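Local coordinates for protein scyllo-inosose 3-dehydrogenase (Thermotoga maritima, PDB 3IP1) that catalyses the NAD(+)-dependent oxidation of scyllo-inosose to 3-dehydro-scyllo-inosose as a zinc-containing homodimeric dehydrogenase, probably in myo-inositol degradation, at residues K63-C68 with D158-E163; N216-G221 with K240-E245. One frame throughout, in Å; residues are numbered along the deposited sequence.

How the contacts relate
Following the chain from its N terminus, the end of strand 57-66 and the residues just after it supply the first half of contact 1, and 89 residues later the loop 158-163 returns to it, closing a long excursion through the GroES-like catalytic domain that includes the four-cysteine metal site. Contact 2 opens only afterwards, so the two stand in series, neither nested nor crossed. It closes a much shorter loop: strands 216-220 and 240-244 are neighbours in parallel, in a beta-alpha-beta unit built round helix 224-235 of the six-stranded Rossmann sheet. The contact centres are about 30 Å apart on opposite sides of the chain's centre, one in each domain.

Contact 1 of 2, residues K63-C68 with D158-E163; sequences KACGIC and DGAFAE
Cys65 lays its sulfur over one face of the Phe161 ring, and this sulfur-aromatic pair is the heart of the contact. SG stands 3.9 Å from the centroid of the Phe161 ring, 26° off the ring normal, displaced toward CD1 and CE1 at the rim. The cysteine torsion puts it there: SG lies anti to the backbone N of Cys65 (chi1 -166°) and, with CB directed at the loop, the thiol reaches the ring together with its methylene, CB coming within 3.6 Å of Phe161 CE1. Across the contact the sulfur also meets the methyl of Ala160, with Cys65 SG 4.0 Å from Ala160 CB.

Phe161 occupies the centre of an inverse gamma turn, and its CG sits beside its own backbone N, anti to the carbonyl carbon (chi1 -73°), which carries the ring along the end of strand 57-66. The far end of the ring meets Ile67, whose CG1 comes 3.6 Å from Phe161 CZ; the side chains cross at about a right angle. Backbone oxygens approach the same end of the ring, Cys65 O at 3.4 Å from Phe161 CE1 and Gly66 O at 3.5 Å from Phe161 CZ.

Further apolar cover comes from Ile376 of helix 376-382, which touches Ile67 and Phe161, and from Val6 and Leu95 beside the phenylalanine. Phe99 of strand 98-106 packs on Cys65 and Ala160.

The chemistry is that of a buried, mainly apolar contact in the GroES-like catalytic domain: sulfur-aromatic and van der Waals packing, without hydrogen bonds between the segments, holds the 158-163 loop to the strand leading to Cys68, a zinc ligand of this protein. Here, though, the site's cadmium is held by His97, Glu98 and Glu195, and the Cys68 thiol caps the following helix.

Contact 2 of 2, residues N216-G221 with K240-E245; sequences NVVILG and KVILSE
Val217 and Ile219 pair with Lys240, Ile242 and Ser244 through backbone bonds that join two parallel strands. Val217 N donates to Lys240 O at 2.9 Å, and Val217 O accepts from Ile242 N at 3.1 Å, this donor tilted 21° from the carbonyl plane. Ile219 continues the pattern, its N 2.7 Å from Ile242 O and its O receiving Ser244 N. Gly221 N closes the series on Ser244 O at 2.8 Å.

At the start of the strands, the side chains of Asn216 and Lys240 run side by side, and one water accepts from both Asn216 ND2 and Lys240 NZ. The amide also bonds Gly282 O, the ammonium Tyr277 O. At the other end, Glu245 bends at chi2 (53°), bringing OE2 to 3.6 Å from Gly221 CA; the same oxygen accepts from Gly222 N, while OE1 takes Ser247 N.

Packing lies on both faces. On the side of helix 224-235, Val217 CG2 meets Val241 CG2 at 3.7 Å, and Ile219 reaches Val241, through CD1, and Leu243. Leu243 holds CG anti to its N (chi1 -179°), beside the carbonyl carbon, and its CD1 lies 3.7 Å from Ile219 CG2. Val230 of the helix packs on Ile219 and Leu243, and Ala229 on Ile219. Val218, Leu220, Ile242 and Ser244 face helix 270-277, where Phe270 touches Val218, Leu220 and Ser244, and Tyr277 touches Ile242.

The pairing is the first beta-alpha-beta unit of a Rossmann fold. Gly221 opens a sequence consistent with the glycine-rich dinucleotide-binding turn, and Glu245, just after the second strand, probably binds NAD(+). Its carboxylate, bonded to Gly222 N and Ser247 N, ties the glycine-rich turn to the loop after the second strand, a fixed placement consistent with cofactor recognition.

Contact 1 of 2, residues K63-C68 with D158-E163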
loop_
_atom_site.group_PDB
_atom_site.type_symbol
_atom_site.label_atom_id
_atom_site.label_comp_id
_atom_site.label_asym_id
_atom_site.label_seq_id
_atom_site.Cartn_x
_atom_site.Cartn_y
_atom_site.Cartn_z
ATOM N N LYS A 63 3.259 13.901 -36.554
ATOM C CA LYS A 63 2.253 14.930 -36.743
ATOM C C LYS A 63 2.490 16.143 -35.856
ATOM O O LYS A 63 2.304 17.273 -36.293
ATOM C CB LYS A 63 0.869 14.358 -36.487
ATOM C CG LYS A 63 0.354 13.478 -37.599
ATOM C CD LYS A 63 -0.411 14.296 -38.634
ATOM C CE LYS A 63 0.392 14.451 -39.922
ATOM N NZ LYS A 63 -0.400 15.118 -41.022
ATOM N N ALA A 64 2.889 15.921 -34.607
ATOM C CA ALA A 64 3.106 17.038 -33.696
ATOM C C ALA A 64 4.229 16.719 -32.729
ATOM O O ALA A 64 4.433 15.557 -32.381
ATOM C CB ALA A 64 1.810 17.391 -32.940
ATOM N N CYS A 65 4.951 17.751 -32.297
ATOM C CA CYS A 65 6.029 17.595 -31.317
ATOM C C CYS A 65 6.183 18.858 -30.466
ATOM O O CYS A 65 6.432 19.952 -30.985
ATOM C CB CYS A 65 7.356 17.258 -31.996
ATOM S SG CYS A 65 8.596 16.667 -30.795
ATOM N N GLY A 66 6.038 18.699 -29.155
ATOM C CA GLY A 66 6.171 19.827 -28.227
ATOM C C GLY A 66 7.614 20.144 -27.928
ATOM O O GLY A 66 8.451 19.234 -27.799
ATOM N N ILE A 67 7.916 21.436 -27.838
ATOM C CA ILE A 67 9.212 21.877 -27.326
ATOM C C ILE A 67 9.152 21.810 -25.800
ATOM O O ILE A 67 8.326 22.467 -25.184
ATOM C CB ILE A 67 9.553 23.336 -27.777
ATOM C CG1 ILE A 67 9.537 23.437 -29.313
ATOM C CG2 ILE A 67 10.876 23.808 -27.165
ATOM C CD1 ILE A 67 9.815 24.844 -29.910
ATOM N N CYS A 68 10.058 21.032 -25.213
ATOM C CA CYS A 68 10.206 20.912 -23.771
ATOM C C CYS A 68 11.176 21.989 -23.280
ATOM O O CYS A 68 12.032 22.453 -24.039
ATOM C CB CYS A 68 10.744 19.512 -23.443
ATOM S SG CYS A 68 10.950 19.126 -21.648
ATOM N N ASP A 158 17.982 9.819 -31.944
ATOM C CA ASP A 158 17.233 10.755 -32.815
ATOM C C ASP A 158 15.743 10.788 -32.501
ATOM O O ASP A 158 15.077 9.735 -32.455
ATOM C CB ASP A 158 17.464 10.449 -34.308
ATOM C CG ASP A 158 18.878 10.811 -34.772
ATOM O OD1 ASP A 158 19.500 11.733 -34.178
ATOM O OD2 ASP A 158 19.379 10.157 -35.719
ATOM N N GLY A 159 15.241 12.009 -32.315
ATOM C CA GLY A 159 13.902 12.276 -31.843
ATOM C C GLY A 159 12.932 12.752 -32.909
ATOM O O GLY A 159 13.106 12.462 -34.102
ATOM N N ALA A 160 11.915 13.501 -32.483
ATOM C CA ALA A 160 10.715 13.681 -33.302
ATOM C C ALA A 160 10.475 15.051 -33.928
ATOM O O ALA A 160 9.428 15.252 -34.536
ATOM C CB ALA A 160 9.478 13.211 -32.529
ATOM N N PHE A 161 11.422 15.989 -33.799
ATOM C CA PHE A 161 11.379 17.235 -34.593
ATOM C C PHE A 161 11.857 16.888 -36.004
ATOM O O PHE A 161 12.954 17.263 -36.431
ATOM C CB PHE A 161 12.219 18.359 -33.986
ATOM C CG PHE A 161 11.619 18.980 -32.745
ATOM C CD1 PHE A 161 10.284 19.371 -32.709
ATOM C CD2 PHE A 161 12.409 19.225 -31.630
ATOM C CE1 PHE A 161 9.744 19.976 -31.562
ATOM C CE2 PHE A 161 11.862 19.816 -30.463
ATOM C CZ PHE A 161 10.527 20.182 -30.446
ATOM N N ALA A 162 11.022 16.142 -36.712
ATOM C CA ALA A 162 11.434 15.468 -37.917
ATOM C C ALA A 162 10.170 15.141 -38.655
ATOM O O ALA A 162 9.066 15.311 -38.111
ATOM C CB ALA A 162 12.206 14.171 -37.575
ATOM N N GLU A 163 10.323 14.674 -39.890
ATOM C CA GLU A 163 9.181 14.214 -40.667
ATOM C C GLU A 163 8.846 12.768 -40.290
ATOM O O GLU A 163 7.681 12.382 -40.302
ATOM C CB GLU A 163 9.476 14.312 -42.164
ATOM C CG GLU A 163 9.809 15.723 -42.633
ATOM C CD GLU A 163 10.188 15.760 -44.101
ATOM O OE1 GLU A 163 9.272 15.677 -44.949
ATOM O OE2 GLU A 163 11.398 15.876 -44.403
#

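Contact 2 of 2, residues N216-G221 with K240-E245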
loop_
_atom_site.group_PDB
_atom_site.type_symbol
_atom_site.label_atom_id
_atom_site.label_comp_id
_atom_site.label_asym_id
_atom_site.label_seq_id
_atom_site.Cartn_x
_atom_site.Cartn_y
_atom_site.Cartn_z
ATOM N N ASN A 216 -7.342 17.784 -0.292
ATOM C CA ASN A 216 -6.849 19.039 -0.863
ATOM C C ASN A 216 -5.446 18.825 -1.408
ATOM O O ASN A 216 -4.665 18.024 -0.848
ATOM C CB ASN A 216 -6.785 20.145 0.190
ATOM C CG ASN A 216 -8.144 20.508 0.756
ATOM O OD1 ASN A 216 -9.150 20.489 0.050
ATOM N ND2 ASN A 216 -8.175 20.857 2.041
ATOM N N VAL A 217 -5.128 19.535 -2.484
ATOM C CA VAL A 217 -3.788 19.466 -3.048
ATOM C C VAL A 217 -3.253 20.871 -3.317
ATOM O O VAL A 217 -4.021 21.773 -3.617
ATOM C CB VAL A 217 -3.722 18.599 -4.354
ATOM C CG1 VAL A 217 -4.239 17.163 -4.093
ATOM C CG2 VAL A 217 -4.491 19.250 -5.474
ATOM N N VAL A 218 -1.930 21.027 -3.213
ATOM C CA VAL A 218 -1.241 22.285 -3.491
ATOM C C VAL A 218 -0.134 22.038 -4.513
ATOM O O VAL A 218 0.751 21.206 -4.307
ATOM C CB VAL A 218 -0.640 22.903 -2.196
ATOM C CG1 VAL A 218 0.254 24.100 -2.513
ATOM C CG2 VAL A 218 -1.767 23.301 -1.207
ATOM N N ILE A 219 -0.181 22.770 -5.615
ATOM C CA ILE A 219 0.845 22.664 -6.663
ATOM C C ILE A 219 1.655 23.961 -6.750
ATOM O O ILE A 219 1.102 25.047 -6.953
ATOM C CB ILE A 219 0.223 22.322 -8.047
ATOM C CG1 ILE A 219 -0.459 20.949 -7.993
ATOM C CG2 ILE A 219 1.278 22.332 -9.130
ATOM C CD1 ILE A 219 -1.663 20.852 -8.817
ATOM N N LEU A 220 2.964 23.830 -6.605
ATOM C CA LEU A 220 3.869 24.962 -6.697
ATOM C C LEU A 220 4.536 24.925 -8.067
ATOM O O LEU A 220 5.336 24.028 -8.349
ATOM C CB LEU A 220 4.902 24.905 -5.560
ATOM C CG LEU A 220 4.330 25.009 -4.132
ATOM C CD1 LEU A 220 3.990 23.630 -3.498
ATOM C CD2 LEU A 220 5.288 25.777 -3.228
ATOM N N GLY A 221 4.195 25.895 -8.917
ATOM C CA GLY A 221 4.782 25.998 -10.257
ATOM C C GLY A 221 3.757 25.641 -11.303
ATOM O O GLY A 221 3.197 24.534 -11.266
ATOM N N LYS A 240 -10.205 20.698 -3.138
ATOM C CA LYS A 240 -9.596 21.969 -3.524
ATOM C C LYS A 240 -8.217 21.777 -4.169
ATOM O O LYS A 240 -7.330 21.128 -3.592
ATOM C CB LYS A 240 -9.464 22.892 -2.315
ATOM C CG LYS A 240 -10.786 23.507 -1.874
ATOM C CD LYS A 240 -10.739 23.750 -0.392
ATOM C CE LYS A 240 -12.046 24.375 0.094
ATOM N NZ LYS A 240 -12.025 24.388 1.579
ATOM N N VAL A 241 -8.064 22.341 -5.367
ATOM C CA VAL A 241 -6.784 22.374 -6.070
ATOM C C VAL A 241 -6.289 23.826 -6.070
ATOM O O VAL A 241 -6.937 24.725 -6.615
ATOM C CB VAL A 241 -6.883 21.814 -7.517
ATOM C CG1 VAL A 241 -5.555 21.921 -8.239
ATOM C CG2 VAL A 241 -7.398 20.370 -7.521
ATOM N N ILE A 242 -5.140 24.022 -5.429
ATOM C CA ILE A 242 -4.506 25.325 -5.277
ATOM C C ILE A 242 -3.152 25.324 -5.975
ATOM O O ILE A 242 -2.284 24.465 -5.691
ATOM C CB ILE A 242 -4.323 25.666 -3.789
ATOM C CG1 ILE A 242 -5.684 25.662 -3.089
ATOM C CG2 ILE A 242 -3.617 27.021 -3.613
ATOM C CD1 ILE A 242 -5.572 25.522 -1.582
ATOM N N LEU A 243 -2.990 26.262 -6.910
ATOM C CA LEU A 243 -1.734 26.425 -7.640
ATOM C C LEU A 243 -1.051 27.766 -7.335
ATOM O O LEU A 243 -1.693 28.821 -7.340
ATOM C CB LEU A 243 -1.928 26.208 -9.150
ATOM C CG LEU A 243 -0.626 26.347 -9.959
ATOM C CD1 LEU A 243 -0.331 25.136 -10.852
ATOM C CD2 LEU A 243 -0.673 27.624 -10.768
ATOM N N SER A 244 0.248 27.703 -7.044
ATOM C CA SER A 244 1.044 28.899 -6.796
ATOM C C SER A 244 2.003 29.125 -7.967
ATOM O O SER A 244 2.830 28.259 -8.269
ATOM C CB SER A 244 1.816 28.771 -5.484
ATOM O OG SER A 244 2.556 29.960 -5.227
ATOM N N GLU A 245 1.861 30.275 -8.633
ATOM C CA GLU A 245 2.624 30.612 -9.848
ATOM C C GLU A 245 2.606 32.132 -10.083
ATOM O O GLU A 245 1.525 32.735 -10.101
ATOM C CB GLU A 245 2.029 29.882 -11.068
ATOM C CG GLU A 245 2.621 30.257 -12.416
ATOM C CD GLU A 245 4.150 30.136 -12.456
ATOM O OE1 GLU A 245 4.808 31.122 -12.850
ATOM O OE2 GLU A 245 4.695 29.076 -12.080
HETATM O O HOH W 1 -10.441 22.214 3.172
#